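PDB 4Z80: EGF family domain-containing protein from Toxoplasma gondii, which binds a peptide of the rhoptry-neck protein RON2L1, and so probably takes part in forming the moving junction through which the parasite invades host cells. Local coordinates for residues Ile79-Lys82 with Thr83-Ala87; Thr309-Thr312 with Asn313-Tyr316; Asp65-Ala68 with Gln69-Gln73; Met114-Trp117 with Lys118-Ile121. One frame throughout, in Å; residues are numbered along the deposited sequence.

Interaction 1. Residues Ile79-Lys82 with Thr83-Ala87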
loop_
_atom_site.group_PDB
_atom_site.type_symbol
_atom_site.label_atom_id
_atom_site.label_comp_id
_atom_site.label_asym_id
_atom_site.label_seq_id
_atom_site.Cartn_x
_atom_site.Cartn_y
_atom_site.Cartn_z
ATOM N N ILE A 79 -5.684 -6.299 15.018
ATOM C CA ILE A 79 -5.446 -5.559 13.787
ATOM C C ILE A 79 -5.242 -4.104 14.194
ATOM O O ILE A 79 -5.991 -3.591 15.019
ATOM C CB ILE A 79 -6.611 -5.700 12.800
ATOM C CG1 ILE A 79 -6.963 -7.186 12.619
ATOM C CG2 ILE A 79 -6.242 -5.056 11.465
ATOM C CD1 ILE A 79 -8.084 -7.437 11.690
ATOM N N ASP A 80 -4.224 -3.448 13.643
ATOM C CA ASP A 80 -3.814 -2.134 14.137
ATOM C C ASP A 80 -4.945 -1.105 14.090
ATOM O O ASP A 80 -5.018 -0.216 14.938
ATOM C CB ASP A 80 -2.595 -1.621 13.355
ATOM C CG ASP A 80 -2.870 -1.420 11.873
ATOM O OD1 ASP A 80 -2.928 -2.419 11.109
ATOM O OD2 ASP A 80 -2.990 -0.251 11.467
ATOM N N THR A 81 -5.841 -1.241 13.123
ATOM C CA THR A 81 -6.969 -0.319 12.977
ATOM C C THR A 81 -8.032 -0.446 14.082
ATOM O O THR A 81 -8.826 0.475 14.291
ATOM C CB THR A 81 -7.636 -0.519 11.607
ATOM O OG1 THR A 81 -7.749 -1.925 11.353
ATOM C CG2 THR A 81 -6.781 0.132 10.515
ATOM N N LYS A 82 -8.064 -1.564 14.798
ATOM C CA LYS A 82 -9.020 -1.682 15.903
ATOM C C LYS A 82 -8.773 -0.576 16.922
ATOM O O LYS A 82 -9.713 0.047 17.421
ATOM C CB LYS A 82 -8.928 -3.049 16.571
ATOM C CG LYS A 82 -9.541 -4.134 15.738
ATOM C CD LYS A 82 -9.854 -5.353 16.585
ATOM C CE LYS A 82 -9.034 -6.538 16.161
ATOM N NZ LYS A 82 -9.723 -7.811 16.549
ATOM N N THR A 83 -7.506 -0.309 17.192
ATOM C CA THR A 83 -7.125 0.723 18.148
ATOM C C THR A 83 -7.253 2.127 17.574
ATOM O O THR A 83 -7.754 3.030 18.236
ATOM C CB THR A 83 -5.677 0.514 18.621
ATOM O OG1 THR A 83 -5.588 -0.727 19.328
ATOM C CG2 THR A 83 -5.210 1.653 19.538
ATOM N N THR A 84 -6.797 2.318 16.342
ATOM C CA THR A 84 -6.708 3.651 15.778
ATOM C C THR A 84 -7.999 4.130 15.127
ATOM O O THR A 84 -8.229 5.334 15.050
ATOM C CB THR A 84 -5.606 3.715 14.728
ATOM O OG1 THR A 84 -5.894 2.750 13.711
ATOM C CG2 THR A 84 -4.231 3.430 15.354
ATOM N N VAL A 85 -8.827 3.202 14.648
ATOM C CA VAL A 85 -10.052 3.554 13.922
ATOM C C VAL A 85 -11.312 3.033 14.619
ATOM O O VAL A 85 -12.377 3.646 14.512
ATOM C CB VAL A 85 -10.014 3.014 12.468
ATOM C CG1 VAL A 85 -11.217 3.537 11.660
ATOM C CG2 VAL A 85 -8.699 3.406 11.796
ATOM N N GLY A 86 -11.194 1.920 15.337
ATOM C CA GLY A 86 -12.308 1.387 16.106
ATOM C C GLY A 86 -12.967 0.163 15.503
ATOM O O GLY A 86 -13.990 -0.305 16.008
ATOM N N ALA A 87 -12.389 -0.360 14.430
ATOM C CA ALA A 87 -12.920 -1.537 13.752
ATOM C C ALA A 87 -11.758 -2.282 13.121
ATOM O O ALA A 87 -10.749 -1.664 12.787
ATOM C CB ALA A 87 -13.935 -1.151 12.702
HETATM O O HOH W 1 -5.597 -2.666 17.528
HETATM O O HOH W 2 -10.445 1.817 19.326
#
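Thr81 O sits at the centre of this single turn, where the short helix 80-84 unwinds into the loop that follows it. Two backbone donors converge on that oxygen. Val85 N is 2.8 Å from Thr81 O in the usual i to i+4 relation, tilted out of the carbonyl plane. Gly86 N, 3.0 Å from Thr81 O, lies in that plane, and its i to i+5 spacing shows the last turn to be wider than alpha. One residue earlier, Asp80 O receives only weak bonds from Thr83 N and Thr84 N, both 3.4 Å away. Gly86 then leaves helical geometry with a phi of 105°. Thr81 and Val85 lie alongside each other and point the same way, CG2 of Thr81 being 4.0 Å from CG2 of Val85; Tyr60 of strand 60-62 packs on both. With chi1 of 43°, Thr81 OG1 stands between its own N and carbonyl carbon, and it is hydrogen-bonded to Tyr89 O. Thr84 OG1 passes 3.3 Å from Thr81 CA and is hydrogen-bonded to Thr296, which also meets the Asp80 carboxylate. Two waters bridge the turn: one joins Ile79 O to Thr83 OG1, the other donates to Lys82 O and Thr83 O. Ala87 N is buried and has no partner in the model, so the Schellman 6→1 bond, here Ala87 N to Lys82 O, is missing. The arrangement is instead that of a short helix with a pi-type last turn, ended by a glycine of positive phi.

Interaction 2. Residues Thr309-Thr312 with Asn313-Tyr316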
loop_
_atom_site.group_PDB
_atom_site.type_symbol
_atom_site.label_atom_id
_atom_site.label_comp_id
_atom_site.label_asym_id
_atom_site.label_seq_id
_atom_site.Cartn_x
_atom_site.Cartn_y
_atom_site.Cartn_z
ATOM N N THR A 309 8.097 8.517 20.810
ATOM C CA THR A 309 7.642 8.013 22.102
ATOM C C THR A 309 8.393 6.733 22.425
ATOM O O THR A 309 8.933 6.092 21.527
ATOM C CB THR A 309 6.127 7.717 22.129
ATOM O OG1 THR A 309 5.741 7.346 23.457
ATOM C CG2 THR A 309 5.768 6.585 21.181
ATOM N N ASP A 310 8.404 6.355 23.701
ATOM C CA ASP A 310 8.930 5.051 24.113
ATOM C C ASP A 310 7.821 4.041 24.419
ATOM O O ASP A 310 8.091 2.860 24.656
ATOM C CB ASP A 310 9.813 5.206 25.348
ATOM C CG ASP A 310 11.017 6.076 25.093
ATOM O OD1 ASP A 310 11.674 5.885 24.049
ATOM O OD2 ASP A 310 11.301 6.952 25.936
ATOM N N ASP A 311 6.578 4.509 24.428
ATOM C CA ASP A 311 5.434 3.687 24.828
ATOM C C ASP A 311 5.043 2.727 23.715
ATOM O O ASP A 311 4.458 3.146 22.719
ATOM C CB ASP A 311 4.259 4.599 25.197
ATOM C CG ASP A 311 3.046 3.841 25.720
ATOM O OD1 ASP A 311 3.042 2.594 25.722
ATOM O OD2 ASP A 311 2.079 4.521 26.130
ATOM N N THR A 312 5.362 1.446 23.884
ATOM C CA THR A 312 5.121 0.472 22.826
ATOM C C THR A 312 3.643 0.110 22.697
ATOM O O THR A 312 3.267 -0.638 21.788
ATOM C CB THR A 312 5.946 -0.816 23.034
ATOM O OG1 THR A 312 5.583 -1.442 24.274
ATOM C CG2 THR A 312 7.430 -0.491 23.049
ATOM N N ASN A 313 2.801 0.652 23.572
ATOM C CA ASN A 313 1.361 0.468 23.422
ATOM C C ASN A 313 0.704 1.664 22.730
ATOM O O ASN A 313 -0.503 1.650 22.475
ATOM C CB ASN A 313 0.703 0.216 24.781
ATOM C CG ASN A 313 -0.625 -0.512 24.651
ATOM O OD1 ASN A 313 -1.656 -0.040 25.130
ATOM N ND2 ASN A 313 -0.605 -1.662 23.978
ATOM N N ALA A 314 1.494 2.687 22.406
ATOM C CA ALA A 314 0.970 3.857 21.711
ATOM C C ALA A 314 1.121 3.693 20.203
ATOM O O ALA A 314 1.895 2.856 19.726
ATOM C CB ALA A 314 1.674 5.127 22.184
ATOM N N PHE A 315 0.329 4.466 19.469
ATOM C CA PHE A 315 0.407 4.520 18.019
ATOM C C PHE A 315 0.712 5.955 17.616
ATOM O O PHE A 315 0.211 6.903 18.220
ATOM C CB PHE A 315 -0.897 4.026 17.369
ATOM C CG PHE A 315 -0.727 3.570 15.938
ATOM C CD1 PHE A 315 -0.743 4.485 14.894
ATOM C CD2 PHE A 315 -0.538 2.224 15.635
ATOM C CE1 PHE A 315 -0.567 4.072 13.577
ATOM C CE2 PHE A 315 -0.366 1.810 14.310
ATOM C CZ PHE A 315 -0.391 2.733 13.291
ATOM N N TYR A 316 1.557 6.114 16.607
ATOM C CA TYR A 316 1.995 7.425 16.171
ATOM C C TYR A 316 0.937 8.227 15.423
ATOM O O TYR A 316 0.088 7.677 14.712
ATOM C CB TYR A 316 3.233 7.282 15.283
ATOM C CG TYR A 316 4.503 7.141 16.080
ATOM C CD1 TYR A 316 5.058 8.247 16.707
ATOM C CD2 TYR A 316 5.137 5.912 16.233
ATOM C CE1 TYR A 316 6.203 8.140 17.460
ATOM C CE2 TYR A 316 6.299 5.800 16.979
ATOM C CZ TYR A 316 6.825 6.918 17.585
ATOM O OH TYR A 316 7.981 6.849 18.339
#
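Asp311 and Ala314 close a type I beta turn in the long loop between strands 289-291 and 318-321. Ala314 N donates to Asp311 O over 3.0 Å, nearly straight at 160°, although the donor stands well above the carbonyl plane. The same aspartate grips the turn a second time with its side chain: OD1 of Asp311 accepts from Asn313 N at 2.9 Å. Because CG is anti to the backbone N (chi1 -176°), the carboxylate reaches forward over the turn, and Asn313 N meets OD1 from above the carboxylate plane. This i to i+2 bond makes an Asx turn nested in the beta turn. CB of Ala314 lies 4.0 Å from Asp311 CB. Just upstream the pattern recurs with a hydroxyl: Asp311 N donates to Thr309 OG1 at 3.1 Å and 170°, an ST turn leading into the other two. Closing the 309-316 segment, Tyr316 OH accepts from Thr309 N at 3.0 Å, and the methyl CG2 of Thr309 lies 3.6 Å from that OH. The phenol oxygen is also hydrogen-bonded to Lys146 O, while Lys146 NZ bonds to Ala314 O.

Interaction 3. Residues Asp65-Ala68 with Gln69-Gln73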
loop_
_atom_site.group_PDB
_atom_site.type_symbol
_atom_site.label_atom_id
_atom_site.label_comp_id
_atom_site.label_asym_id
_atom_site.label_seq_id
_atom_site.Cartn_x
_atom_site.Cartn_y
_atom_site.Cartn_z
ATOM N N ASP A 65 -10.837 -12.597 5.634
ATOM C CA ASP A 65 -9.924 -13.726 5.717
ATOM C C ASP A 65 -10.642 -15.001 5.282
ATOM O O ASP A 65 -11.457 -15.553 6.019
ATOM C CB ASP A 65 -9.366 -13.871 7.132
ATOM C CG ASP A 65 -8.165 -14.793 7.191
ATOM O OD1 ASP A 65 -8.106 -15.729 6.370
ATOM O OD2 ASP A 65 -7.280 -14.582 8.046
ATOM N N SER A 66 -10.317 -15.462 4.080
ATOM C CA SER A 66 -10.917 -16.670 3.527
ATOM C C SER A 66 -9.934 -17.839 3.560
ATOM O O SER A 66 -10.067 -18.791 2.794
ATOM C CB SER A 66 -11.400 -16.422 2.098
ATOM O OG SER A 66 -10.341 -15.967 1.280
ATOM N N SER A 67 -8.942 -17.768 4.444
ATOM C CA SER A 67 -8.149 -18.953 4.747
ATOM C C SER A 67 -9.088 -19.938 5.437
ATOM O O SER A 67 -10.143 -19.552 5.941
ATOM C CB SER A 67 -6.928 -18.618 5.623
ATOM O OG SER A 67 -7.315 -18.154 6.907
ATOM N N ALA A 68 -8.720 -21.212 5.447
ATOM C CA ALA A 68 -9.560 -22.231 6.060
ATOM C C ALA A 68 -9.845 -21.913 7.531
ATOM O O ALA A 68 -10.946 -22.169 8.025
ATOM C CB ALA A 68 -8.904 -23.583 5.927
ATOM N N GLN A 69 -8.858 -21.342 8.222
ATOM C CA GLN A 69 -9.009 -21.007 9.641
ATOM C C GLN A 69 -9.562 -19.599 9.878
ATOM O O GLN A 69 -9.939 -19.267 11.002
ATOM C CB GLN A 69 -7.666 -21.145 10.368
ATOM C CG GLN A 69 -7.058 -22.535 10.294
ATOM C CD GLN A 69 -8.042 -23.618 10.681
ATOM O OE1 GLN A 69 -8.733 -23.509 11.693
ATOM N NE2 GLN A 69 -8.135 -24.656 9.859
ATOM N N ALA A 70 -9.601 -18.780 8.828
ATOM C CA ALA A 70 -10.109 -17.410 8.920
ATOM C C ALA A 70 -9.449 -16.644 10.069
ATOM O O ALA A 70 -10.110 -15.899 10.789
ATOM C CB ALA A 70 -11.633 -17.418 9.084
ATOM N N TYR A 71 -8.136 -16.821 10.210
ATOM C CA TYR A 71 -7.381 -16.309 11.356
ATOM C C TYR A 71 -7.686 -14.863 11.726
ATOM O O TYR A 71 -7.995 -14.565 12.874
ATOM C CB TYR A 71 -5.877 -16.406 11.090
ATOM C CG TYR A 71 -5.348 -17.802 10.852
ATOM C CD1 TYR A 71 -5.213 -18.701 11.902
ATOM C CD2 TYR A 71 -4.955 -18.208 9.586
ATOM C CE1 TYR A 71 -4.715 -19.976 11.687
ATOM C CE2 TYR A 71 -4.457 -19.476 9.364
ATOM C CZ TYR A 71 -4.339 -20.354 10.422
ATOM O OH TYR A 71 -3.837 -21.617 10.204
ATOM N N CYS A 72 -7.575 -13.963 10.757
ATOM C CA CYS A 72 -7.597 -12.541 11.066
ATOM C C CYS A 72 -9.012 -11.990 11.201
ATOM O O CYS A 72 -9.186 -10.800 11.453
ATOM C CB CYS A 72 -6.826 -11.755 10.001
ATOM S SG CYS A 72 -5.058 -12.192 9.896
ATOM N N GLN A 73 -10.017 -12.851 11.056
ATOM C CA GLN A 73 -11.404 -12.467 11.335
ATOM C C GLN A 73 -11.797 -12.747 12.786
ATOM O O GLN A 73 -12.873 -12.352 13.230
ATOM C CB GLN A 73 -12.368 -13.190 10.386
ATOM C CG GLN A 73 -12.397 -12.565 9.007
ATOM C CD GLN A 73 -13.351 -13.229 8.020
ATOM O OE1 GLN A 73 -13.392 -12.845 6.855
ATOM N NE2 GLN A 73 -14.112 -14.232 8.473
#
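Asp65 packs on Gln73 and Ala70 through its CB and CG and bonds to Cys72 at its tip. Its CB lies 3.8 Å from CG of Gln73, alkyl against alkyl. CG is anti to the backbone N (chi1 -166°), which carries the carboxylate inward over the Ala70-Tyr71 peptide, with Asp65 CG 3.7 Å from Ala70 C. At the tip the two oxygens divide the work. OD1 turns to the residues just after it and holds two donors of Ser67: Ser67 N, at 2.9 Å, approaches nearly end-on to the C-O bond, while Ser67 OG donates to Asp65 OD1 over 2.6 Å from the syn side, tilted out of the carboxylate plane. OD2 reaches forward and accepts on its anti side from Cys72 N at 2.8 Å, almost straight at 173° but with the donor equally tilted from the plane. Arg276 is a further, weak and long ionic neighbour of OD1. The backbone N of Asp65 is held too: the Gln73 chain, extended beyond CG, brings OE1 to 2.8 Å from Asp65 N with an angle of 178°. Between these ends the bend is spanned by a bond of 3.0 Å from Ala70 N to Ser67 O. Tyr71, which is hydrogen-bonded to Asp171, packs on Asn9 of the bound RON2L1 peptide, and Cys72 is joined by a disulfide to Cys274. An Asx turn, Asp65 OD1 to Ser67 N, opens the reversal, and the other carboxylate oxygen of the same buried aspartate ties it to the 3-10 segment 71-73, beside the bound peptide.

Interaction 4. Residues Met114-Trp117 with Lys118-Ile121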
loop_
_atom_site.group_PDB
_atom_site.type_symbol
_atom_site.label_atom_id
_atom_site.label_comp_id
_atom_site.label_asym_id
_atom_site.label_seq_id
_atom_site.Cartn_x
_atom_site.Cartn_y
_atom_site.Cartn_z
ATOM N N MET A 114 8.051 12.700 5.770
ATOM C CA MET A 114 7.522 11.833 4.733
ATOM C C MET A 114 8.456 10.677 4.352
ATOM O O MET A 114 8.173 9.964 3.392
ATOM C CB MET A 114 7.172 12.672 3.506
ATOM C CG MET A 114 5.827 13.390 3.726
ATOM S SD MET A 114 5.360 14.496 2.426
ATOM C CE MET A 114 4.900 13.322 1.148
ATOM N N THR A 115 9.530 10.470 5.114
ATOM C CA THR A 115 10.402 9.307 4.892
ATOM C C THR A 115 10.496 8.386 6.113
ATOM O O THR A 115 11.033 7.280 6.031
ATOM C CB THR A 115 11.837 9.724 4.483
ATOM O OG1 THR A 115 12.439 10.504 5.515
ATOM C CG2 THR A 115 11.819 10.518 3.177
ATOM N N ARG A 116 9.969 8.831 7.245
ATOM C CA ARG A 116 9.961 8.032 8.457
ATOM C C ARG A 116 9.292 6.663 8.251
ATOM O O ARG A 116 9.683 5.679 8.885
ATOM C CB ARG A 116 9.265 8.828 9.575
ATOM C CG ARG A 116 9.042 8.092 10.866
ATOM C CD ARG A 116 10.317 7.840 11.669
ATOM N NE ARG A 116 9.867 7.302 12.941
ATOM C CZ ARG A 116 9.544 8.025 14.009
ATOM N NH1 ARG A 116 9.734 9.341 14.031
ATOM N NH2 ARG A 116 9.060 7.412 15.071
ATOM N N TRP A 117 8.297 6.597 7.367
ATOM C CA TRP A 117 7.558 5.355 7.138
ATOM C C TRP A 117 8.463 4.193 6.731
ATOM O O TRP A 117 8.096 3.038 6.921
ATOM C CB TRP A 117 6.469 5.556 6.070
ATOM C CG TRP A 117 6.993 5.767 4.677
ATOM C CD1 TRP A 117 7.248 6.958 4.074
ATOM C CD2 TRP A 117 7.336 4.749 3.722
ATOM N NE1 TRP A 117 7.730 6.751 2.798
ATOM C CE2 TRP A 117 7.789 5.402 2.560
ATOM C CE3 TRP A 117 7.286 3.354 3.736
ATOM C CZ2 TRP A 117 8.203 4.704 1.422
ATOM C CZ3 TRP A 117 7.702 2.662 2.602
ATOM C CH2 TRP A 117 8.150 3.337 1.467
ATOM N N LYS A 118 9.638 4.498 6.193
ATOM C CA LYS A 118 10.529 3.453 5.690
ATOM C C LYS A 118 11.147 2.601 6.785
ATOM O O LYS A 118 11.607 1.489 6.511
ATOM C CB LYS A 118 11.638 4.071 4.842
ATOM C CG LYS A 118 11.120 4.687 3.572
ATOM C CD LYS A 118 12.252 5.245 2.736
ATOM C CE LYS A 118 11.726 5.935 1.498
ATOM N NZ LYS A 118 12.826 6.559 0.720
ATOM N N ASN A 119 11.201 3.113 8.010
ATOM C CA ASN A 119 11.665 2.294 9.131
ATOM C C ASN A 119 10.647 1.202 9.421
ATOM O O ASN A 119 9.451 1.385 9.185
ATOM C CB ASN A 119 11.881 3.129 10.390
ATOM C CG ASN A 119 12.933 4.205 10.222
ATOM O OD1 ASN A 119 13.583 4.319 9.181
ATOM N ND2 ASN A 119 13.095 5.020 11.262
ATOM N N GLU A 120 11.099 0.060 9.929
ATOM C CA GLU A 120 10.168 -1.006 10.252
ATOM C C GLU A 120 9.255 -0.652 11.418
ATOM O O GLU A 120 9.549 0.232 12.230
ATOM C CB GLU A 120 10.914 -2.299 10.577
ATOM C CG GLU A 120 11.431 -3.020 9.351
ATOM C CD GLU A 120 11.993 -4.391 9.673
ATOM O OE1 GLU A 120 11.907 -4.817 10.840
ATOM O OE2 GLU A 120 12.523 -5.034 8.750
ATOM N N ILE A 121 8.145 -1.374 11.496
ATOM C CA ILE A 121 7.225 -1.276 12.621
ATOM C C ILE A 121 7.799 -1.879 13.895
ATOM O O ILE A 121 8.788 -2.624 13.866
ATOM C CB ILE A 121 5.873 -1.971 12.295
ATOM C CG1 ILE A 121 6.059 -3.492 12.108
ATOM C CG2 ILE A 121 5.250 -1.342 11.056
ATOM C CD1 ILE A 121 4.754 -4.264 11.874
HETATM O O HOH W 3 13.306 6.557 7.266
#
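Lys118 and Trp117, with Asn119 beside them, make most of this contact. The lysine chain lies across the indole: CG of Lys118 is 3.6 Å from the centroid of the six-membered ring of Trp117 and only 13° off the ring normal, a CH-pi contact over the face. Further out, Lys118 CE is 3.7 Å from CZ2 of Trp117, so the extended aliphatic chain keeps to the ring as it leaves. The indole gets there because Trp117 CG is set between its own N and carbonyl carbon (chi1 70°), folding the ring beside the next peptide, with Lys118 N 3.3 Å from Trp117 CG. Two successive i to i+3 bonds, the pattern of a 3-10 turn, run from Lys118 N to Thr115 O and from Asn119 N to Arg116 O, each 3.1 Å. A water donates to both Thr115 O and Asn119 OD1, and Asn119 ND2, bonded to Ile148 O, lies 4.0 Å from Arg116 CD, the two side chains crossing at about a right angle. Trp117 packs on Val101 and Arg116 on Phe104, both of strand 101-104, while backbone bonds of Trp117 with Phe151 and of Asn119 with Ala152 bind the turn on to a neighbouring loop.

How the interactions relate
Interactions 1, 2 and 4 form a connected series through side chains. CG2 of Thr84 in interaction 1 packs 3.6 Å from Phe315 CG in interaction 2, and Tyr316 of the latter makes a cation-pi contact with Arg116 of interaction 4, its CZ 3.4 Å from Arg116 NH2. Centres of 1 and 2, and of 2 and 4, are about 15 Å apart; interactions 1 and 4 do not touch, their nearest atoms being about 8 Å apart. Interaction 3 joins on the other flank, where Ile79 CD1 meets Cys72 O at 3.5 Å. The centres of interactions 2 and 3 are about 28 Å apart. Of the four, interaction 3 is the one that touches the RON2L1 peptide, through Tyr71.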